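Local coordinates for uncharacterized protein (Brachypodium distachyon, PDB 4ME2) that probably binds RNA, including group II intron RNA, in chloroplasts as a pentatricopeptide repeat protein of helix-turn-helix repeats, at residues W98-R109 / L120-P129. Residues are numbered along the deposited sequence; the frame is centred on the assembly and turned at random.
Sequences WSLALAALHVAR and LYATFVSSSP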
ATOM      1  N   TRP A  98       2.244  -6.526 -12.975  1.00 19.03           N
ATOM      2  CA  TRP A  98       2.171  -5.971 -11.626  1.00 19.01           C
ATOM      3  C   TRP A  98       3.212  -4.898 -11.374  1.00 18.50           C
ATOM      4  O   TRP A  98       2.881  -3.810 -10.886  1.00 18.09           O
ATOM      5  CB  TRP A  98       2.224  -7.097 -10.601  1.00 18.92           C
ATOM      6  CG  TRP A  98       2.004  -6.611  -9.208  1.00 19.06           C
ATOM      7  CD1 TRP A  98       0.800  -6.444  -8.545  1.00 19.11           C
ATOM      8  CD2 TRP A  98       3.030  -6.185  -8.274  1.00 19.17           C
ATOM      9  NE1 TRP A  98       1.009  -5.959  -7.280  1.00 18.93           N
ATOM     10  CE2 TRP A  98       2.332  -5.774  -7.058  1.00 19.17           C
ATOM     11  CE3 TRP A  98       4.410  -6.099  -8.322  1.00 19.42           C
ATOM     12  CZ2 TRP A  98       3.010  -5.308  -5.946  1.00 19.84           C
ATOM     13  CZ3 TRP A  98       5.090  -5.631  -7.196  1.00 20.04           C
ATOM     14  CH2 TRP A  98       4.405  -5.244  -6.033  1.00 20.05           C
ATOM     15  N   SER A  99       4.471  -5.162 -11.723  1.00 18.72           N
ATOM     16  CA  SER A  99       5.532  -4.173 -11.482  1.00 19.06           C
ATOM     17  C   SER A  99       5.303  -2.853 -12.241  1.00 18.42           C
ATOM     18  O   SER A  99       5.588  -1.780 -11.710  1.00 18.14           O
ATOM     19  CB  SER A  99       6.918  -4.748 -11.787  1.00 20.49           C
ATOM     20  OG  SER A  99       7.106  -4.877 -13.179  1.00 24.73           O
ATOM     21  N   LEU A 100       4.784  -2.939 -13.468  1.00 17.54           N
ATOM     22  CA  LEU A 100       4.479  -1.753 -14.269  1.00 17.63           C
ATOM     23  C   LEU A 100       3.288  -1.007 -13.691  1.00 17.57           C
ATOM     24  O   LEU A 100       3.269   0.221 -13.701  1.00 17.73           O
ATOM     25  CB  LEU A 100       4.183  -2.111 -15.725  1.00 17.88           C
ATOM     26  CG  LEU A 100       5.319  -2.776 -16.505  1.00 18.03           C
ATOM     27  CD1 LEU A 100       4.943  -2.886 -17.976  1.00 18.66           C
ATOM     28  CD2 LEU A 100       6.602  -1.985 -16.348  1.00 18.86           C
ATOM     29  N   ALA A 101       2.298  -1.754 -13.203  1.00 17.55           N
ATOM     30  CA  ALA A 101       1.120  -1.131 -12.589  1.00 17.50           C
ATOM     31  C   ALA A 101       1.515  -0.394 -11.314  1.00 17.77           C
ATOM     32  O   ALA A 101       0.969   0.678 -11.016  1.00 17.75           O
ATOM     33  CB  ALA A 101       0.033  -2.165 -12.306  1.00 18.19           C
ATOM     34  N   LEU A 102       2.458  -0.967 -10.566  1.00 17.99           N
ATOM     35  CA  LEU A 102       2.967  -0.342  -9.340  1.00 18.15           C
ATOM     36  C   LEU A 102       3.710   0.941  -9.692  1.00 18.15           C
ATOM     37  O   LEU A 102       3.561   1.958  -9.016  1.00 18.03           O
ATOM     38  CB  LEU A 102       3.922  -1.285  -8.597  1.00 19.32           C
ATOM     39  CG  LEU A 102       3.989  -1.355  -7.062  1.00 21.08           C
ATOM     40  CD1 LEU A 102       5.418  -1.579  -6.583  1.00 20.80           C
ATOM     41  CD2 LEU A 102       3.347  -0.186  -6.324  1.00 20.59           C
ATOM     42  N   ALA A 103       4.517   0.892 -10.749  1.00 17.86           N
ATOM     43  CA  ALA A 103       5.202   2.086 -11.215  1.00 17.59           C
ATOM     44  C   ALA A 103       4.179   3.157 -11.610  1.00 17.33           C
ATOM     45  O   ALA A 103       4.391   4.342 -11.338  1.00 16.85           O
ATOM     46  CB  ALA A 103       6.148   1.761 -12.366  1.00 17.72           C
ATOM     47  N   ALA A 104       3.068   2.744 -12.225  1.00 16.60           N
ATOM     48  CA  ALA A 104       2.002   3.693 -12.572  1.00 16.98           C
ATOM     49  C   ALA A 104       1.397   4.310 -11.311  1.00 17.14           C
ATOM     50  O   ALA A 104       1.163   5.526 -11.260  1.00 17.06           O
ATOM     51  CB  ALA A 104       0.926   3.038 -13.424  1.00 16.98           C
ATOM     52  N   LEU A 105       1.154   3.471 -10.305  1.00 16.95           N
ATOM     53  CA  LEU A 105       0.656   3.940  -9.008  1.00 17.47           C
ATOM     54  C   LEU A 105       1.557   5.036  -8.442  1.00 17.53           C
ATOM     55  O   LEU A 105       1.064   6.068  -7.986  1.00 18.03           O
ATOM     56  CB  LEU A 105       0.515   2.784  -8.003  1.00 17.67           C
ATOM     57  CG  LEU A 105       0.060   3.142  -6.574  1.00 17.93           C
ATOM     58  CD1 LEU A 105      -1.287   3.843  -6.588  1.00 18.29           C
ATOM     59  CD2 LEU A 105       0.018   1.907  -5.689  1.00 18.19           C
ATOM     60  N   HIS A 106       2.870   4.818  -8.463  1.00 17.44           N
ATOM     61  CA  HIS A 106       3.801   5.810  -7.922  1.00 18.09           C
ATOM     62  C   HIS A 106       3.792   7.122  -8.669  1.00 17.90           C
ATOM     63  O   HIS A 106       3.986   8.185  -8.062  1.00 18.57           O
ATOM     64  CB  HIS A 106       5.204   5.239  -7.803  1.00 18.38           C
ATOM     65  CG  HIS A 106       5.368   4.284  -6.649  1.00 18.55           C
ATOM     66  ND1 HIS A 106       5.072   4.621  -5.373  1.00 18.91           N
ATOM     67  CD2 HIS A 106       5.833   2.976  -6.612  1.00 18.58           C
ATOM     68  CE1 HIS A 106       5.333   3.577  -4.567  1.00 19.66           C
ATOM     69  NE2 HIS A 106       5.803   2.571  -5.331  1.00 18.52           N
ATOM     70  N   VAL A 107       3.554   7.075  -9.980  1.00 17.62           N
ATOM     71  CA  VAL A 107       3.341   8.301 -10.744  1.00 17.66           C
ATOM     72  C   VAL A 107       2.082   8.991 -10.214  1.00 17.75           C
ATOM     73  O   VAL A 107       2.102  10.192  -9.945  1.00 18.13           O
ATOM     74  CB  VAL A 107       3.225   8.051 -12.263  1.00 17.28           C
ATOM     75  CG1 VAL A 107       2.921   9.349 -12.997  1.00 17.47           C
ATOM     76  CG2 VAL A 107       4.512   7.442 -12.819  1.00 17.53           C
ATOM     77  N   ALA A 108       0.995   8.239 -10.036  1.00 17.64           N
ATOM     78  CA  ALA A 108      -0.256   8.830  -9.535  1.00 17.59           C
ATOM     79  C   ALA A 108      -0.065   9.480  -8.162  1.00 18.29           C
ATOM     80  O   ALA A 108      -0.619  10.550  -7.884  1.00 18.87           O
ATOM     81  CB  ALA A 108      -1.361   7.786  -9.482  1.00 17.03           C
ATOM     82  N   ARG A 109       0.729   8.828  -7.315  1.00 18.53           N
ATOM     83  CA  ARG A 109       0.910   9.272  -5.930  1.00 19.73           C
ATOM     84  C   ARG A 109       1.520  10.673  -5.829  1.00 20.49           C
ATOM     85  O   ARG A 109       1.348  11.341  -4.813  1.00 22.02           O
ATOM     86  CB  ARG A 109       1.763   8.265  -5.146  1.00 19.81           C
ATOM     87  CG  ARG A 109       1.086   6.926  -4.850  1.00 20.05           C
ATOM     88  CD  ARG A 109       1.974   6.006  -4.010  1.00 20.63           C
ATOM     89  NE  ARG A 109       2.467   6.747  -2.853  1.00 20.98           N
ATOM     90  CZ  ARG A 109       3.701   7.226  -2.721  1.00 21.45           C
ATOM     91  NH1 ARG A 109       4.621   6.993  -3.645  1.00 21.93           N
ATOM     92  NH2 ARG A 109       4.019   7.934  -1.644  1.00 22.03           N
ATOM     93  N   LEU A 120      -6.910   0.664  -2.063  1.00 22.44           N
ATOM     94  CA  LEU A 120      -6.218   0.520  -3.341  1.00 21.70           C
ATOM     95  C   LEU A 120      -4.865  -0.135  -3.093  1.00 20.88           C
ATOM     96  O   LEU A 120      -4.465  -1.070  -3.804  1.00 20.07           O
ATOM     97  CB  LEU A 120      -6.031   1.875  -4.025  1.00 22.32           C
ATOM     98  CG  LEU A 120      -5.244   1.840  -5.340  1.00 22.07           C
ATOM     99  CD1 LEU A 120      -5.868   0.866  -6.336  1.00 22.66           C
ATOM    100  CD2 LEU A 120      -5.140   3.236  -5.936  1.00 22.71           C
ATOM    101  N   TYR A 121      -4.166   0.340  -2.069  1.00 19.88           N
ATOM    102  CA  TYR A 121      -2.905  -0.294  -1.695  1.00 19.30           C
ATOM    103  C   TYR A 121      -3.107  -1.777  -1.365  1.00 19.16           C
ATOM    104  O   TYR A 121      -2.280  -2.617  -1.727  1.00 17.77           O
ATOM    105  CB  TYR A 121      -2.228   0.435  -0.531  1.00 19.51           C
ATOM    106  CG  TYR A 121      -1.792   1.856  -0.839  1.00 19.51           C
ATOM    107  CD1 TYR A 121      -1.522   2.274  -2.151  1.00 19.50           C
ATOM    108  CD2 TYR A 121      -1.641   2.786   0.190  1.00 19.98           C
ATOM    109  CE1 TYR A 121      -1.114   3.575  -2.420  1.00 19.70           C
ATOM    110  CE2 TYR A 121      -1.230   4.088  -0.071  1.00 19.79           C
ATOM    111  CZ  TYR A 121      -0.974   4.484  -1.370  1.00 19.27           C
ATOM    112  OH  TYR A 121      -0.569   5.782  -1.622  1.00 19.73           O
ATOM    113  N   ALA A 122      -4.204  -2.098  -0.680  1.00 19.11           N
ATOM    114  CA  ALA A 122      -4.508  -3.486  -0.345  1.00 19.35           C
ATOM    115  C   ALA A 122      -4.610  -4.342  -1.602  1.00 19.57           C
ATOM    116  O   ALA A 122      -4.126  -5.473  -1.617  1.00 19.67           O
ATOM    117  CB  ALA A 122      -5.787  -3.584   0.483  1.00 19.77           C
ATOM    118  N   THR A 123      -5.214  -3.794  -2.655  1.00 19.72           N
ATOM    119  CA  THR A 123      -5.335  -4.505  -3.929  1.00 19.89           C
ATOM    120  C   THR A 123      -3.968  -4.797  -4.567  1.00 19.45           C
ATOM    121  O   THR A 123      -3.738  -5.897  -5.083  1.00 19.78           O
ATOM    122  CB  THR A 123      -6.282  -3.768  -4.894  1.00 20.90           C
ATOM    123  OG1 THR A 123      -7.608  -3.803  -4.345  1.00 22.67           O
ATOM    124  CG2 THR A 123      -6.299  -4.444  -6.263  1.00 22.30           C
ATOM    125  N   PHE A 124      -3.053  -3.831  -4.510  1.00 18.50           N
ATOM    126  CA  PHE A 124      -1.695  -4.067  -4.997  1.00 18.30           C
ATOM    127  C   PHE A 124      -0.964  -5.116  -4.162  1.00 18.29           C
ATOM    128  O   PHE A 124      -0.172  -5.891  -4.689  1.00 17.97           O
ATOM    129  CB  PHE A 124      -0.903  -2.759  -5.070  1.00 18.63           C
ATOM    130  CG  PHE A 124      -1.121  -2.004  -6.345  1.00 19.29           C
ATOM    131  CD1 PHE A 124      -0.286  -2.215  -7.436  1.00 20.04           C
ATOM    132  CD2 PHE A 124      -2.181  -1.108  -6.474  1.00 19.37           C
ATOM    133  CE1 PHE A 124      -0.487  -1.532  -8.627  1.00 19.95           C
ATOM    134  CE2 PHE A 124      -2.387  -0.422  -7.667  1.00 20.28           C
ATOM    135  CZ  PHE A 124      -1.538  -0.638  -8.744  1.00 20.49           C
ATOM    136  N   VAL A 125      -1.236  -5.153  -2.861  1.00 17.77           N
ATOM    137  CA  VAL A 125      -0.617  -6.157  -2.004  1.00 18.12           C
ATOM    138  C   VAL A 125      -1.104  -7.561  -2.371  1.00 19.04           C
ATOM    139  O   VAL A 125      -0.298  -8.475  -2.582  1.00 19.36           O
ATOM    140  CB  VAL A 125      -0.874  -5.884  -0.506  1.00 17.52           C
ATOM    141  CG1 VAL A 125      -0.334  -7.022   0.351  1.00 17.71           C
ATOM    142  CG2 VAL A 125      -0.236  -4.566  -0.083  1.00 17.45           C
ATOM    143  N   SER A 126      -2.424  -7.721  -2.439  1.00 19.98           N
ATOM    144  CA  SER A 126      -3.041  -9.021  -2.721  1.00 20.63           C
ATOM    145  C   SER A 126      -2.709  -9.568  -4.109  1.00 20.65           C
ATOM    146  O   SER A 126      -2.639 -10.784  -4.301  1.00 21.45           O
ATOM    147  CB  SER A 126      -4.557  -8.933  -2.534  1.00 21.42           C
ATOM    148  OG  SER A 126      -4.860  -8.634  -1.181  1.00 24.42           O
ATOM    149  N   SER A 127      -2.498  -8.669  -5.064  1.00 20.25           N
ATOM    150  CA  SER A 127      -2.213  -9.049  -6.446  1.00 20.11           C
ATOM    151  C   SER A 127      -0.720  -9.209  -6.717  1.00 20.11           C
ATOM    152  O   SER A 127      -0.336  -9.602  -7.820  1.00 20.73           O
ATOM    153  CB  SER A 127      -2.832  -8.039  -7.424  1.00 20.88           C
ATOM    154  OG  SER A 127      -2.226  -6.756  -7.310  1.00 20.02           O
ATOM    155  N   SER A 128       0.123  -8.913  -5.730  1.00 20.10           N
ATOM    156  CA  SER A 128       1.564  -9.090  -5.919  1.00 20.70           C
ATOM    157  C   SER A 128       1.870 -10.576  -5.964  1.00 21.74           C
ATOM    158  O   SER A 128       1.161 -11.366  -5.349  1.00 22.00           O
ATOM    159  CB  SER A 128       2.376  -8.422  -4.806  1.00 20.17           C
ATOM    160  OG  SER A 128       2.179  -9.046  -3.553  1.00 20.20           O
ATOM    161  N   PRO A 129       2.919 -10.963  -6.703  1.00 23.10           N
ATOM    162  CA  PRO A 129       3.311 -12.377  -6.742  1.00 24.66           C
ATOM    163  C   PRO A 129       3.847 -12.847  -5.391  1.00 25.12           C
ATOM    164  O   PRO A 129       4.727 -12.201  -4.825  1.00 25.34           O
ATOM    165  CB  PRO A 129       4.433 -12.409  -7.787  1.00 24.89           C
ATOM    166  CG  PRO A 129       4.328 -11.127  -8.542  1.00 25.18           C
ATOM    167  CD  PRO A 129       3.740 -10.128  -7.596  1.00 23.75           C
TER
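Y121 OH is gripped from several sides: R109 NE makes a weak 3.4 Å bond to it, E149 of helix 133-151 forms a salt bridge with R109 and a hydrogen bond with Y121 OH, and Y114 is also hydrogen-bonded to this hydroxyl. At the other end, W98 NE1 donates to F124 O at 2.8 Å, meeting a lone pair in the carbonyl plane, though the bond is bent (143° at the hydrogen). With CG anti to the backbone N (chi1 -174°), the indole lies against the chain leaving helix 120-126. S128 CA stands 3.6 Å from the centroid of the five-membered ring as a CH-pi contact, S128 CB and P129 CD cover the same face, and L102 CG lies over the opposite one. S128 OG (2.7 Å) and S128 N both donate to V125 O, helping to fix the turn. These are nearly antiparallel (160°) helices of the pentatricopeptide-repeat helix-turn-helix array, with F124 as a knob among W98, A101, L102 and L105. Trimming W98 to an alanine would probably leave F124 O without this donor and a gap beside the S128-P129 turn. L105 CD2 lies over one face of the F124 ring, a CH-pi contact 4.0 Å from its centroid, and meets the Y121 ring edge at CE1.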